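Local coordinates for race-specific elicitor A4 (Passalora fulva, PDB 6BN0), which binds fungal chitin through a CBM14 domain and, as a race-specific elicitor, triggers a hypersensitive response in tomato plants of Cf-4 genotype, at residues 3-8 with 32-37; 50-55 with 65-70. One frame throughout, in Å; residues are numbered along the deposited sequence.

Both contacts are built round a disulfide of the CBM14 chitin-binding domain, and their centres lie about 16 Å apart. Contact 1 is buried, pinning the loop before helix 8-14 to strand 32-38, the middle strand of the three-stranded sheet. Contact 2 lies at the surface and ties the end of strand 45-51 to strand 66-68 of the two-stranded sheet. Strands 32-38 and 45-51 are neighbours, so the contacts share one sheet, and both reach the same GlcNAc unit, chain F. Contact 1 pairs its disulfide with apolar packing and meets sugar through Gln35 and Val37 across the strand; in contact 2 Trp66, Tyr69 and Lys50 supply ring faces and hydrogen bonds to sugar.

Contact 1 (3-8 with 32-37); sequences YNPCKP and TYIQCV. With NAG (2-acetamido-2-deoxy-beta-D-glucopyranose), chain F; NAG (2-acetamido-2-deoxy-beta-D-glucopyranose), chain E.
Ile34, Cys6 and Cys36 carry the contact that fastens the N-terminal loop to the central strand of the three-stranded antiparallel sheet in this CBM14 chitin-binding domain. The disulfide between Cys6 SG and Cys36 SG has a chi3 of -91°, close to a right angle, and leaves Cys6 CA 5.9 Å from Cys36 CA. On both cysteines the sulfur stands beside the backbone N, anti to the carbonyl carbon, a matched pair of torsions that aims the sulfurs at each other. Tyr24 of strand 23-25 packs against Cys36.

Two residues along the strand, Ile34 meets two partners. Its CG2 methyl sits closest to the Pro5 ring, 3.8 Å from Pro5 CG, while the outstretched CG1-CD1 arm (chi2 171°) carries CD1, which also lies near the proline, to the edge of the Tyr3 ring, in the plane of that ring. Pro27 touches both Tyr3 and Ile34, extending this apolar patch.

Gln35 leaves the strand on the side away from the loop, and its amide reaches the chitin site. An extended chain brings the amide up to two GlcNAc units: OE1 lies 3.0 Å from O3 of the chain E sugar, and NE2 makes a weak hydrogen bond of 3.4 Å to O3 of the chain F sugar.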
ATOM      1  N   TYR A   3      15.748   0.506 -17.847  1.00 36.38           N
ATOM      2  CA  TYR A   3      14.592  -0.374 -17.940  1.00 33.76           C
ATOM      3  C   TYR A   3      13.357   0.351 -17.425  1.00 36.12           C
ATOM      4  O   TYR A   3      13.396   0.973 -16.369  1.00 37.85           O
ATOM      5  CB  TYR A   3      14.845  -1.658 -17.134  1.00 35.09           C
ATOM      6  CG  TYR A   3      13.692  -2.623 -17.196  1.00 33.84           C
ATOM      7  CD1 TYR A   3      13.518  -3.450 -18.300  1.00 33.16           C
ATOM      8  CD2 TYR A   3      12.746  -2.683 -16.168  1.00 30.09           C
ATOM      9  CE1 TYR A   3      12.459  -4.355 -18.388  1.00 30.43           C
ATOM     10  CE2 TYR A   3      11.664  -3.580 -16.256  1.00 31.95           C
ATOM     11  CZ  TYR A   3      11.529  -4.410 -17.354  1.00 31.74           C
ATOM     12  OH  TYR A   3      10.463  -5.280 -17.413  1.00 32.21           O
ATOM     13  N   ASN A   4      12.256   0.298 -18.175  1.00 30.69           N
ATOM     14  CA  ASN A   4      11.074   1.099 -17.832  1.00 30.24           C
ATOM     15  C   ASN A   4       9.806   0.402 -18.311  1.00 31.18           C
ATOM     16  O   ASN A   4       9.418   0.525 -19.483  1.00 32.30           O
ATOM     17  CB  ASN A   4      11.169   2.497 -18.425  1.00 34.61           C
ATOM     18  CG  ASN A   4       9.980   3.397 -18.021  1.00 36.53           C
ATOM     19  OD1 ASN A   4       9.955   4.588 -18.362  1.00 41.88           O
ATOM     20  ND2 ASN A   4       8.994   2.830 -17.352  1.00 31.83           N
ATOM     21  N   PRO A   5       9.148  -0.364 -17.442  1.00 26.08           N
ATOM     22  CA  PRO A   5       7.965  -1.139 -17.853  1.00 26.39           C
ATOM     23  C   PRO A   5       6.652  -0.380 -17.701  1.00 28.87           C
ATOM     24  O   PRO A   5       5.591  -1.004 -17.803  1.00 28.75           O
ATOM     25  CB  PRO A   5       8.008  -2.315 -16.858  1.00 28.37           C
ATOM     26  CG  PRO A   5       8.448  -1.620 -15.544  1.00 28.85           C
ATOM     27  CD  PRO A   5       9.485  -0.578 -16.015  1.00 30.42           C
ATOM     28  N   CYS A   6       6.708   0.923 -17.429  1.00 29.06           N
ATOM     29  CA  CYS A   6       5.513   1.745 -17.146  1.00 33.01           C
ATOM     30  C   CYS A   6       4.735   1.946 -18.433  1.00 30.63           C
ATOM     31  O   CYS A   6       5.133   2.728 -19.294  1.00 35.24           O
ATOM     32  CB  CYS A   6       5.930   3.092 -16.559  1.00 28.89           C
ATOM     33  SG  CYS A   6       6.927   2.876 -15.060  1.00 34.22           S
ATOM     34  N   LYS A   7       3.643   1.221 -18.603  1.00 30.54           N
ATOM     35  CA  LYS A   7       2.885   1.354 -19.850  1.00 30.45           C
ATOM     36  C   LYS A   7       2.111   2.664 -19.878  1.00 34.73           C
ATOM     37  O   LYS A   7       1.343   2.948 -18.956  1.00 30.44           O
ATOM     38  CB  LYS A   7       1.913   0.214 -20.018  1.00 32.91           C
ATOM     39  CG  LYS A   7       2.574  -1.091 -20.167  1.00 31.32           C
ATOM     40  CD  LYS A   7       1.757  -2.065 -20.947  1.00 39.91           C
ATOM     41  CE  LYS A   7       1.378  -3.229 -20.099  1.00 46.56           C
ATOM     42  NZ  LYS A   7       2.084  -4.448 -20.492  1.00 43.45           N
ATOM     43  N   PRO A   8       2.277   3.469 -20.920  1.00 35.65           N
ATOM     44  CA  PRO A   8       1.670   4.806 -20.952  1.00 37.23           C
ATOM     45  C   PRO A   8       0.170   4.838 -20.705  1.00 37.72           C
ATOM     46  O   PRO A   8      -0.320   5.735 -20.018  1.00 36.29           O
ATOM     47  CB  PRO A   8       1.980   5.271 -22.390  1.00 41.05           C
ATOM     48  CG  PRO A   8       3.136   4.494 -22.796  1.00 39.31           C
ATOM     49  CD  PRO A   8       3.082   3.181 -22.110  1.00 35.82           C
ATOM     50  N   THR A  32      11.651  -7.227  -4.861  1.00 26.07           N
ATOM     51  CA  THR A  32      11.390  -5.825  -5.113  1.00 28.62           C
ATOM     52  C   THR A  32      10.348  -5.776  -6.213  1.00 27.36           C
ATOM     53  O   THR A  32       9.967  -6.809  -6.773  1.00 26.85           O
ATOM     54  CB  THR A  32      12.647  -5.059  -5.544  1.00 25.54           C
ATOM     55  OG1 THR A  32      13.182  -5.676  -6.741  1.00 29.83           O
ATOM     56  CG2 THR A  32      13.701  -5.039  -4.413  1.00 30.49           C
ATOM     57  N   TYR A  33       9.839  -4.573  -6.476  1.00 28.56           N
ATOM     58  CA  TYR A  33       8.949  -4.375  -7.611  1.00 24.61           C
ATOM     59  C   TYR A  33       9.237  -2.975  -8.144  1.00 26.18           C
ATOM     60  O   TYR A  33      10.019  -2.221  -7.553  1.00 26.56           O
ATOM     61  CB  TYR A  33       7.481  -4.578  -7.200  1.00 23.79           C
ATOM     62  CG  TYR A  33       7.025  -3.649  -6.063  1.00 28.83           C
ATOM     63  CD1 TYR A  33       7.320  -3.950  -4.738  1.00 26.54           C
ATOM     64  CD2 TYR A  33       6.302  -2.466  -6.337  1.00 22.37           C
ATOM     65  CE1 TYR A  33       6.896  -3.125  -3.684  1.00 26.99           C
ATOM     66  CE2 TYR A  33       5.874  -1.636  -5.301  1.00 22.08           C
ATOM     67  CZ  TYR A  33       6.176  -1.974  -3.973  1.00 26.76           C
ATOM     68  OH  TYR A  33       5.812  -1.143  -2.930  1.00 25.49           O
ATOM     69  N   ILE A  34       8.633  -2.633  -9.282  1.00 24.64           N
ATOM     70  CA  ILE A  34       8.824  -1.325  -9.900  1.00 23.02           C
ATOM     71  C   ILE A  34       7.497  -0.581  -9.793  1.00 26.14           C
ATOM     72  O   ILE A  34       6.438  -1.131 -10.126  1.00 27.40           O
ATOM     73  CB  ILE A  34       9.311  -1.451 -11.359  1.00 30.86           C
ATOM     74  CG1 ILE A  34      10.769  -1.978 -11.378  1.00 29.00           C
ATOM     75  CG2 ILE A  34       9.122  -0.094 -12.127  1.00 29.10           C
ATOM     76  CD1 ILE A  34      11.342  -2.366 -12.789  1.00 32.80           C
ATOM     77  N   GLN A  35       7.557   0.651  -9.293  1.00 29.37           N
ATOM     78  CA  GLN A  35       6.405   1.544  -9.193  1.00 27.20           C
ATOM     79  C   GLN A  35       6.680   2.769 -10.062  1.00 26.73           C
ATOM     80  O   GLN A  35       7.797   3.309 -10.055  1.00 28.73           O
ATOM     81  CB  GLN A  35       6.136   1.974  -7.716  1.00 22.95           C
ATOM     82  CG  GLN A  35       5.007   2.988  -7.604  1.00 24.12           C
ATOM     83  CD  GLN A  35       4.524   3.199  -6.167  1.00 34.07           C
ATOM     84  OE1 GLN A  35       3.364   3.532  -5.938  1.00 32.93           O
ATOM     85  NE2 GLN A  35       5.396   2.959  -5.201  1.00 26.13           N
ATOM     86  N   CYS A  36       5.692   3.171 -10.844  1.00 29.36           N
ATOM     87  CA  CYS A  36       5.850   4.264 -11.802  1.00 31.86           C
ATOM     88  C   CYS A  36       5.390   5.588 -11.190  1.00 31.49           C
ATOM     89  O   CYS A  36       4.331   5.653 -10.571  1.00 29.64           O
ATOM     90  CB  CYS A  36       5.051   3.949 -13.068  1.00 35.67           C
ATOM     91  SG  CYS A  36       5.504   2.336 -13.728  1.00 35.42           S
ATOM     92  N   VAL A  37       6.183   6.635 -11.368  1.00 27.98           N
ATOM     93  CA  VAL A  37       5.808   7.967 -10.912  1.00 36.96           C
ATOM     94  C   VAL A  37       5.486   8.795 -12.150  1.00 36.23           C
ATOM     95  O   VAL A  37       6.378   9.063 -12.960  1.00 37.30           O
ATOM     96  CB  VAL A  37       6.924   8.624 -10.087  1.00 35.75           C
ATOM     97  CG1 VAL A  37       6.570  10.098  -9.755  1.00 39.89           C
ATOM     98  CG2 VAL A  37       7.232   7.792  -8.808  1.00 31.44           C
TER
HETATM   99  C1  NAG F   1       4.811   7.874  -2.176  1.00 41.27           C
HETATM  100  C2  NAG F   1       5.321   6.452  -2.438  1.00 33.47           C
HETATM  101  C3  NAG F   1       4.276   5.437  -1.949  1.00 31.28           C
HETATM  102  C4  NAG F   1       3.917   5.696  -0.483  1.00 25.24           C
HETATM  103  C5  NAG F   1       3.472   7.156  -0.333  1.00 27.28           C
HETATM  104  C6  NAG F   1       3.134   7.565   1.095  1.00 29.41           C
HETATM  105  C7  NAG F   1       6.851   5.944  -4.295  1.00 30.33           C
HETATM  106  C8  NAG F   1       6.992   5.736  -5.792  1.00 27.56           C
HETATM  107  N2  NAG F   1       5.622   6.245  -3.846  1.00 28.94           N
HETATM  108  O1  NAG F   1       5.753   8.804  -2.596  1.00 53.59           O
HETATM  109  O3  NAG F   1       4.822   4.145  -2.119  1.00 27.20           O
HETATM  110  O4  NAG F   1       2.781   4.911  -0.122  1.00 26.79           O
HETATM  111  O5  NAG F   1       4.524   8.027  -0.778  1.00 34.11           O
HETATM  112  O6  NAG F   1       4.229   7.251   1.956  1.00 41.02           O
HETATM  113  O7  NAG F   1       7.812   5.842  -3.537  1.00 34.78           O
HETATM  114  C1  NAG E   2      -0.068   7.859  -4.614  1.00 28.31           C
HETATM  115  C2  NAG E   2       0.858   6.658  -4.676  1.00 30.00           C
HETATM  116  C3  NAG E   2       0.115   5.389  -4.250  1.00 23.73           C
HETATM  117  C4  NAG E   2      -0.615   5.595  -2.921  1.00 24.16           C
HETATM  118  C5  NAG E   2      -1.471   6.877  -2.969  1.00 24.87           C
HETATM  119  C6  NAG E   2      -2.110   7.255  -1.637  1.00 24.86           C
HETATM  120  C7  NAG E   2       2.698   6.780  -6.322  1.00 29.76           C
HETATM  121  C8  NAG E   2       3.087   6.603  -7.787  1.00 29.80           C
HETATM  122  N2  NAG E   2       1.421   6.506  -6.018  1.00 26.74           N
HETATM  123  O3  NAG E   2       1.109   4.368  -4.113  1.00 25.67           O
HETATM  124  O4  NAG E   2      -1.496   4.499  -2.732  1.00 26.25           O
HETATM  125  O5  NAG E   2      -0.618   7.971  -3.315  1.00 29.28           O
HETATM  126  O6  NAG E   2      -1.116   7.279  -0.620  1.00 28.70           O
HETATM  127  O7  NAG E   2       3.509   7.155  -5.470  1.00 30.05           O

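Contact 2 (50-55 with 65-70). With NAG (2-acetamido-2-deoxy-beta-D-glucopyranose), chain B; NAG (2-acetamido-2-deoxy-beta-D-glucopyranose), chain C; NAG (2-acetamido-2-deoxy-beta-D-glucopyranose), chain F; NAG (2-acetamido-2-deoxy-beta-D-glucopyranose), chain D.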
ATOM      1  N   LYS A  50      11.172  -0.554  -5.616  1.00 27.52           N
ATOM      2  CA  LYS A  50      10.576  -0.521  -4.262  1.00 26.30           C
ATOM      3  C   LYS A  50      10.751  -1.864  -3.539  1.00 32.51           C
ATOM      4  O   LYS A  50      10.627  -2.923  -4.161  1.00 28.23           O
ATOM      5  CB  LYS A  50       9.075  -0.222  -4.338  1.00 27.26           C
ATOM      6  CG  LYS A  50       8.715   1.136  -4.956  1.00 26.39           C
ATOM      7  CD  LYS A  50       9.053   2.295  -4.007  1.00 29.82           C
ATOM      8  CE  LYS A  50       8.021   2.425  -2.891  1.00 30.02           C
ATOM      9  NZ  LYS A  50       8.444   3.442  -1.885  1.00 34.44           N
ATOM     10  N   PRO A  51      11.016  -1.874  -2.236  1.00 31.24           N
ATOM     11  CA  PRO A  51      11.293  -3.160  -1.572  1.00 28.70           C
ATOM     12  C   PRO A  51      10.033  -3.886  -1.112  1.00 31.55           C
ATOM     13  O   PRO A  51       9.060  -3.280  -0.660  1.00 29.40           O
ATOM     14  CB  PRO A  51      12.148  -2.728  -0.371  1.00 29.40           C
ATOM     15  CG  PRO A  51      11.590  -1.324  -0.026  1.00 32.81           C
ATOM     16  CD  PRO A  51      11.337  -0.710  -1.381  1.00 28.76           C
ATOM     17  N   CYS A  52      10.062  -5.213  -1.173  1.00 25.43           N
ATOM     18  CA  CYS A  52       9.089  -6.010  -0.416  1.00 28.30           C
ATOM     19  C   CYS A  52       9.534  -6.144   1.042  1.00 31.58           C
ATOM     20  O   CYS A  52      10.715  -5.959   1.363  1.00 28.45           O
ATOM     21  CB  CYS A  52       8.934  -7.398  -1.053  1.00 30.09           C
ATOM     22  SG  CYS A  52       7.925  -7.471  -2.590  1.00 30.94           S
ATOM     23  N   PRO A  53       8.600  -6.417   1.964  1.00 26.60           N
ATOM     24  CA  PRO A  53       9.001  -6.677   3.351  1.00 32.40           C
ATOM     25  C   PRO A  53       9.799  -7.960   3.403  1.00 34.30           C
ATOM     26  O   PRO A  53       9.770  -8.745   2.466  1.00 30.97           O
ATOM     27  CB  PRO A  53       7.667  -6.832   4.120  1.00 29.12           C
ATOM     28  CG  PRO A  53       6.684  -6.039   3.285  1.00 23.15           C
ATOM     29  CD  PRO A  53       7.126  -6.332   1.848  1.00 27.10           C
ATOM     30  N   LYS A  54      10.540  -8.133   4.505  1.00 30.05           N
ATOM     31  CA  LYS A  54      11.328  -9.330   4.744  1.00 29.62           C
ATOM     32  C   LYS A  54      10.521 -10.594   4.502  1.00 32.28           C
ATOM     33  O   LYS A  54       9.429 -10.760   5.053  1.00 28.99           O
ATOM     34  CB  LYS A  54      11.856  -9.308   6.180  1.00 34.37           C
ATOM     35  CG  LYS A  54      12.778 -10.488   6.550  1.00 37.10           C
ATOM     36  CD  LYS A  54      13.258 -10.321   8.027  1.00 41.15           C
ATOM     37  CE  LYS A  54      14.187 -11.446   8.443  1.00 47.49           C
ATOM     38  NZ  LYS A  54      14.657 -11.348   9.882  1.00 49.28           N
ATOM     39  N   GLY A  55      11.065 -11.493   3.675  1.00 27.42           N
ATOM     40  CA  GLY A  55      10.477 -12.810   3.489  1.00 29.24           C
ATOM     41  C   GLY A  55       9.491 -12.907   2.329  1.00 31.00           C
ATOM     42  O   GLY A  55       9.082 -14.019   1.967  1.00 32.57           O
ATOM     43  N   LYS A  65      -0.850  -7.909  -7.268  1.00 26.61           N
ATOM     44  CA  LYS A  65       0.033  -6.741  -7.413  1.00 27.66           C
ATOM     45  C   LYS A  65       0.502  -6.301  -6.052  1.00 27.51           C
ATOM     46  O   LYS A  65       0.359  -5.142  -5.633  1.00 28.35           O
ATOM     47  CB  LYS A  65      -0.654  -5.594  -8.176  1.00 26.72           C
ATOM     48  CG  LYS A  65      -1.250  -6.069  -9.467  1.00 30.66           C
ATOM     49  CD  LYS A  65      -0.194  -6.556 -10.453  1.00 29.28           C
ATOM     50  CE  LYS A  65      -0.930  -6.875 -11.801  1.00 33.04           C
ATOM     51  NZ  LYS A  65      -0.035  -7.323 -12.924  1.00 31.06           N
ATOM     52  N   TRP A  66       1.015  -7.270  -5.321  1.00 24.91           N
ATOM     53  CA  TRP A  66       1.485  -7.002  -3.985  1.00 24.70           C
ATOM     54  C   TRP A  66       2.573  -8.004  -3.633  1.00 25.09           C
ATOM     55  O   TRP A  66       2.781  -9.006  -4.327  1.00 25.88           O
ATOM     56  CB  TRP A  66       0.315  -7.021  -2.987  1.00 24.90           C
ATOM     57  CG  TRP A  66      -0.416  -8.309  -2.849  1.00 26.62           C
ATOM     58  CD1 TRP A  66       0.079  -9.589  -3.003  1.00 26.87           C
ATOM     59  CD2 TRP A  66      -1.784  -8.454  -2.440  1.00 28.74           C
ATOM     60  NE1 TRP A  66      -0.905 -10.509  -2.711  1.00 31.02           N
ATOM     61  CE2 TRP A  66      -2.054  -9.834  -2.354  1.00 31.89           C
ATOM     62  CE3 TRP A  66      -2.800  -7.539  -2.113  1.00 26.69           C
ATOM     63  CZ2 TRP A  66      -3.329 -10.332  -1.975  1.00 32.85           C
ATOM     64  CZ3 TRP A  66      -4.059  -8.042  -1.742  1.00 30.96           C
ATOM     65  CH2 TRP A  66      -4.303  -9.410  -1.671  1.00 35.47           C
ATOM     66  N   CYS A  67       3.276  -7.723  -2.531  1.00 23.17           N
ATOM     67  CA  CYS A  67       4.259  -8.669  -2.013  1.00 20.75           C
ATOM     68  C   CYS A  67       3.569  -9.813  -1.269  1.00 27.27           C
ATOM     69  O   CYS A  67       2.584  -9.600  -0.554  1.00 26.98           O
ATOM     70  CB  CYS A  67       5.233  -7.914  -1.112  1.00 24.21           C
ATOM     71  SG  CYS A  67       6.079  -6.569  -1.950  1.00 28.02           S
ATOM     72  N   ASP A  68       4.071 -11.036  -1.443  1.00 24.65           N
ATOM     73  CA  ASP A  68       3.324 -12.234  -1.023  1.00 27.42           C
ATOM     74  C   ASP A  68       4.294 -13.292  -0.524  1.00 25.13           C
ATOM     75  O   ASP A  68       5.513 -13.161  -0.695  1.00 27.04           O
ATOM     76  CB  ASP A  68       2.464 -12.797  -2.193  1.00 26.57           C
ATOM     77  CG  ASP A  68       1.082 -13.359  -1.714  1.00 31.95           C
ATOM     78  OD1 ASP A  68       0.943 -13.771  -0.549  1.00 32.42           O
ATOM     79  OD2 ASP A  68       0.103 -13.341  -2.477  1.00 27.73           O
ATOM     80  N   TYR A  69       3.749 -14.354   0.095  1.00 25.15           N
ATOM     81  CA  TYR A  69       4.612 -15.465   0.482  1.00 28.81           C
ATOM     82  C   TYR A  69       5.213 -16.089  -0.771  1.00 31.69           C
ATOM     83  O   TYR A  69       4.540 -16.155  -1.826  1.00 30.75           O
ATOM     84  CB  TYR A  69       3.863 -16.546   1.292  1.00 31.00           C
ATOM     85  CG  TYR A  69       3.219 -15.973   2.529  1.00 36.60           C
ATOM     86  CD1 TYR A  69       3.992 -15.546   3.601  1.00 33.86           C
ATOM     87  CD2 TYR A  69       1.833 -15.839   2.616  1.00 36.70           C
ATOM     88  CE1 TYR A  69       3.412 -15.024   4.736  1.00 35.80           C
ATOM     89  CE2 TYR A  69       1.246 -15.322   3.741  1.00 34.91           C
ATOM     90  CZ  TYR A  69       2.034 -14.915   4.796  1.00 34.67           C
ATOM     91  OH  TYR A  69       1.450 -14.383   5.922  1.00 35.70           O
ATOM     92  N   PRO A  70       6.455 -16.578  -0.693  1.00 32.14           N
ATOM     93  CA  PRO A  70       7.113 -17.130  -1.907  1.00 30.87           C
ATOM     94  C   PRO A  70       6.319 -18.185  -2.645  1.00 31.82           C
ATOM     95  O   PRO A  70       6.277 -18.145  -3.881  1.00 35.70           O
ATOM     96  CB  PRO A  70       8.431 -17.685  -1.351  1.00 33.63           C
ATOM     97  CG  PRO A  70       8.756 -16.688  -0.194  1.00 32.58           C
ATOM     98  CD  PRO A  70       7.384 -16.457   0.453  1.00 29.23           C
TER
HETATM   99  C1  NAG B   6      -2.789 -11.184   3.322  1.00 38.16           C
HETATM  100  C2  NAG B   6      -1.776 -12.156   3.912  1.00 39.49           C
HETATM  101  C3  NAG B   6      -2.453 -13.486   4.314  1.00 51.18           C
HETATM  102  C4  NAG B   6      -3.691 -13.204   5.166  1.00 43.69           C
HETATM  103  C5  NAG B   6      -4.581 -12.129   4.540  1.00 38.87           C
HETATM  104  C6  NAG B   6      -5.708 -11.719   5.455  1.00 35.69           C
HETATM  105  C7  NAG B   6       0.573 -11.930   3.391  1.00 25.05           C
HETATM  106  C8  NAG B   6       1.714 -12.150   2.420  1.00 25.53           C
HETATM  107  N2  NAG B   6      -0.631 -12.355   3.022  1.00 28.22           N
HETATM  108  O3  NAG B   6      -1.558 -14.263   5.112  1.00 50.02           O
HETATM  109  O4  NAG B   6      -4.488 -14.368   5.367  1.00 44.24           O
HETATM  110  O5  NAG B   6      -3.813 -10.949   4.255  1.00 33.52           O
HETATM  111  O6  NAG B   6      -6.492 -10.677   4.895  1.00 40.96           O
HETATM  112  O7  NAG B   6       0.747 -11.416   4.481  1.00 31.06           O
HETATM  113  C1  NAG C   5      -2.625  -6.134   1.690  1.00 23.94           C
HETATM  114  C2  NAG C   5      -3.930  -6.836   2.129  1.00 23.86           C
HETATM  115  C3  NAG C   5      -3.616  -8.126   2.916  1.00 24.72           C
HETATM  116  C4  NAG C   5      -2.580  -8.978   2.200  1.00 24.65           C
HETATM  117  C5  NAG C   5      -1.354  -8.135   1.847  1.00 25.96           C
HETATM  118  C6  NAG C   5      -0.300  -8.928   1.084  1.00 25.14           C
HETATM  119  C7  NAG C   5      -6.006  -5.662   2.744  1.00 26.08           C
HETATM  120  C8  NAG C   5      -6.653  -4.707   3.716  1.00 21.64           C
HETATM  121  N2  NAG C   5      -4.714  -5.931   2.960  1.00 25.11           N
HETATM  122  O3  NAG C   5      -4.835  -8.848   3.063  1.00 27.29           O
HETATM  123  O4  NAG C   5      -2.049  -9.997   3.043  1.00 30.83           O
HETATM  124  O5  NAG C   5      -1.776  -7.061   1.015  1.00 27.14           O
HETATM  125  O6  NAG C   5       0.769  -8.093   0.647  1.00 26.56           O
HETATM  126  O7  NAG C   5      -6.627  -6.166   1.810  1.00 26.89           O
HETATM  127  C1  NAG F   1       4.811   7.874  -2.176  1.00 41.27           C
HETATM  128  C2  NAG F   1       5.321   6.452  -2.438  1.00 33.47           C
HETATM  129  C3  NAG F   1       4.276   5.437  -1.949  1.00 31.28           C
HETATM  130  C4  NAG F   1       3.917   5.696  -0.483  1.00 25.24           C
HETATM  131  C5  NAG F   1       3.472   7.156  -0.333  1.00 27.28           C
HETATM  132  C6  NAG F   1       3.134   7.565   1.095  1.00 29.41           C
HETATM  133  C7  NAG F   1       6.851   5.944  -4.295  1.00 30.33           C
HETATM  134  C8  NAG F   1       6.992   5.736  -5.792  1.00 27.56           C
HETATM  135  N2  NAG F   1       5.622   6.245  -3.846  1.00 28.94           N
HETATM  136  O1  NAG F   1       5.753   8.804  -2.596  1.00 53.59           O
HETATM  137  O3  NAG F   1       4.822   4.145  -2.119  1.00 27.20           O
HETATM  138  O4  NAG F   1       2.781   4.911  -0.122  1.00 26.79           O
HETATM  139  O5  NAG F   1       4.524   8.027  -0.778  1.00 34.11           O
HETATM  140  O6  NAG F   1       4.229   7.251   1.956  1.00 41.02           O
HETATM  141  O7  NAG F   1       7.812   5.842  -3.537  1.00 34.78           O
HETATM  142  C1  NAG D   5      -0.283  -9.856   7.179  1.00 27.64           C
HETATM  143  C2  NAG D   5       0.605 -10.829   7.967  1.00 29.48           C
HETATM  144  C3  NAG D   5      -0.209 -12.017   8.476  1.00 34.10           C
HETATM  145  C4  NAG D   5      -1.465 -11.560   9.207  1.00 30.06           C
HETATM  146  C5  NAG D   5      -2.265 -10.603   8.320  1.00 27.25           C
HETATM  147  C6  NAG D   5      -3.465 -10.003   9.006  1.00 26.42           C
HETATM  148  C7  NAG D   5       2.986 -11.087   7.351  1.00 26.47           C
HETATM  149  C8  NAG D   5       3.948 -11.665   6.332  1.00 23.49           C
HETATM  150  N2  NAG D   5       1.686 -11.304   7.117  1.00 26.91           N
HETATM  151  O3  NAG D   5       0.611 -12.804   9.339  1.00 31.91           O
HETATM  152  O4  NAG D   5      -2.284 -12.700   9.445  1.00 32.53           O
HETATM  153  O5  NAG D   5      -1.431  -9.504   7.945  1.00 28.33           O
HETATM  154  O6  NAG D   5      -4.220  -9.246   8.068  1.00 29.02           O
HETATM  155  O7  NAG D   5       3.378 -10.454   8.325  1.00 30.21           O
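Cys52 and Cys67 join the loop after strand 45-51 to strand 66-68, linking the larger antiparallel sheet of the CBM14 fold to the two-stranded one. The disulfide is modelled with Cys52 SG 2.2 Å from Cys67 SG and a chi3 of -81°. Apolar packing beside it is slight, with Pro53 CD resting 3.9 Å from Cys67 CB. Farther along, the Pro70 ring meets a carbonyl, its CD 3.3 Å from Gly55 O.

In the 65-70 segment two aromatic rings turn a face to the sugar. With chi1 at 62°, Trp66 CG sits between its backbone N and carbonyl carbon, and the indole turns one face to the chain C GlcNAc, whose C6 stands 3.8 Å above the plane, over its centre. Tyr69 likewise uses a ring face, but for the acetamide methyl C8 of the chain B sugar, offset toward the rim.

Hydrogen bonds fix these groups. Asp68 bridges its two neighbours: OD2 accepts a hydrogen bond from Trp66 NE1 at 3.0 Å, from above the carboxylate plane, and OD1 accepts one from the backbone N of Tyr69 on its anti side. The indole is thereby held at its edge while its face meets sugar. The backbone carbonyl of Cys67 accepts a hydrogen bond from O6 of the chain C unit, and Lys50, its chain bent at chi2 and chi3, donates from NZ to O7 of the chain F acetamide. Tyr69 OH hydrogen-bonds O3 of the chain B sugar at 3.1 Å and receives a weak bond of 3.3 Å from N2 of the chain D sugar.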